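Local coordinates for protein MOSUB1, transcription cofactor (Magnaporthe oryzae, PDB 4AGH) that binds single-stranded DNA and, as a member of the PC4 coactivator family, probably acts as a coactivator of transcription in the nucleus, at residues P102-N105 with A106-S110. Numbering follows the deposited sequence.
Sequences PAIN and AELRS
N105 and R109, one turn apart near the end of helix 91-110, give a compact example of how an alpha-helix combines its regular i to i+4 bonding with side-chain and water links along one face. This helix follows the curved antiparallel sheet of the PC4 fold, and in the dimer it packs against the second subunit.

Four successive backbone bonds carry the helix on past P102: A106 N to P102 O, E107 N to A103 O, L108 N to I104 O and R109 N to N105 O, the last measuring 2.9 Å. P102, a proline, has no N-H to give, and A103 N makes no bond to the preceding turn; the helix is kinked here.

With CG beside the backbone N (chi1 -69°), the R109 chain runs back along the preceding turn, and its guanidinium comes alongside N105, NH1 3.8 Å from N105 CB. The amide and guanidinium planes are nearly perpendicular, 85° apart, and one water bridges the two groups, accepting from N105 ND2 and, at 2.9 Å, from R109 NH2. A second water links the guanidinium to P102 O; both waters sit in the guanidinium plane at its edge. Other partners fix the two ends further: N105 OD1 is hydrogen-bonded to Y94 OH of the second subunit, and R109 NE to the backbone oxygen of I115, which ties the returning C-terminal segment to the helix.

Apolar contact occupies a neighbouring strip. I104 and L108 run alongside each other in the same direction, and both pack on Y94 of the second subunit. With I104 CG1 beside the backbone N (chi1 -68°), the CG2 methyl falls anti to that nitrogen and comes within 4.0 Å of L108 CD1.

P102 O, finally, accepts a second hydrogen bond besides that from A106 N: the second water donates to it at 2.7 Å while accepting from R109 NH1.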
loop_
_atom_site.group_PDB
_atom_site.type_symbol
_atom_site.label_atom_id
_atom_site.label_comp_id
_atom_site.label_asym_id
_atom_site.label_seq_id
_atom_site.Cartn_x
_atom_site.Cartn_y
_atom_site.Cartn_z
ATOM N N PRO A 102 -0.032 13.228 -0.256
ATOM C CA PRO A 102 -0.743 14.463 -0.622
ATOM C C PRO A 102 -1.012 14.582 -2.131
ATOM O O PRO A 102 -2.089 15.027 -2.532
ATOM C CB PRO A 102 0.208 15.562 -0.135
ATOM C CG PRO A 102 0.890 14.934 1.058
ATOM C CD PRO A 102 1.095 13.487 0.659
ATOM N N ALA A 103 -0.053 14.174 -2.958
ATOM C CA ALA A 103 -0.224 14.255 -4.410
ATOM C C ALA A 103 -1.216 13.207 -4.913
ATOM O O ALA A 103 -2.003 13.466 -5.832
ATOM C CB ALA A 103 1.117 14.101 -5.120
ATOM N N ILE A 104 -1.168 12.022 -4.318
ATOM C CA ILE A 104 -2.109 10.956 -4.653
ATOM C C ILE A 104 -3.517 11.405 -4.301
ATOM O O ILE A 104 -4.449 11.250 -5.097
ATOM C CB ILE A 104 -1.798 9.677 -3.861
ATOM C CG1 ILE A 104 -0.473 9.086 -4.339
ATOM C CG2 ILE A 104 -2.940 8.663 -4.010
ATOM C CD1 ILE A 104 0.105 8.061 -3.361
ATOM N N ASN A 105 -3.663 11.977 -3.109
ATOM C CA ASN A 105 -4.957 12.490 -2.663
ATOM C C ASN A 105 -5.492 13.570 -3.600
ATOM O O ASN A 105 -6.682 13.586 -3.907
ATOM C CB ASN A 105 -4.890 13.045 -1.231
ATOM C CG ASN A 105 -4.685 11.965 -0.189
ATOM O OD1 ASN A 105 -4.708 10.772 -0.497
ATOM N ND2 ASN A 105 -4.490 12.381 1.059
ATOM N N ALA A 106 -4.618 14.468 -4.045
ATOM C CA ALA A 106 -5.054 15.555 -4.928
ATOM C C ALA A 106 -5.560 14.990 -6.250
ATOM O O ALA A 106 -6.542 15.476 -6.819
ATOM C CB ALA A 106 -3.930 16.549 -5.169
ATOM N N GLU A 107 -4.874 13.970 -6.755
ATOM C CA GLU A 107 -5.297 13.326 -7.993
ATOM C C GLU A 107 -6.669 12.669 -7.807
ATOM O O GLU A 107 -7.542 12.773 -8.671
ATOM C CB GLU A 107 -4.273 12.272 -8.432
ATOM C CG GLU A 107 -4.727 11.464 -9.649
ATOM C CD GLU A 107 -4.640 12.228 -10.968
ATOM O OE1 GLU A 107 -3.823 13.163 -11.089
ATOM O OE2 GLU A 107 -5.394 11.882 -11.895
ATOM N N LEU A 108 -6.862 11.999 -6.676
ATOM C CA LEU A 108 -8.154 11.355 -6.395
ATOM C C LEU A 108 -9.291 12.381 -6.226
ATOM O O LEU A 108 -10.415 12.141 -6.669
ATOM C CB LEU A 108 -8.054 10.434 -5.169
ATOM C CG LEU A 108 -7.198 9.174 -5.367
ATOM C CD1 LEU A 108 -6.981 8.454 -4.027
ATOM C CD2 LEU A 108 -7.873 8.230 -6.363
ATOM N N ARG A 109 -8.994 13.517 -5.601
ATOM C CA ARG A 109 -9.983 14.591 -5.481
ATOM C C ARG A 109 -10.365 15.140 -6.857
ATOM O O ARG A 109 -11.540 15.408 -7.122
ATOM C CB ARG A 109 -9.494 15.715 -4.558
ATOM C CG ARG A 109 -9.411 15.297 -3.088
ATOM C CD ARG A 109 -9.256 16.500 -2.160
ATOM N NE ARG A 109 -8.762 16.071 -0.858
ATOM C CZ ARG A 109 -7.474 16.026 -0.535
ATOM N NH1 ARG A 109 -6.554 16.417 -1.414
ATOM N NH2 ARG A 109 -7.109 15.608 0.665
ATOM N N SER A 110 -9.377 15.296 -7.736
ATOM C CA SER A 110 -9.667 15.706 -9.106
ATOM C C SER A 110 -10.631 14.715 -9.763
ATOM O O SER A 110 -11.535 15.103 -10.499
ATOM C CB SER A 110 -8.381 15.817 -9.932
ATOM O OG SER A 110 -8.664 16.310 -11.229
HETATM O O HOH W 1 -3.567 16.668 -1.034
HETATM O O HOH W 2 -4.281 15.360 1.403
#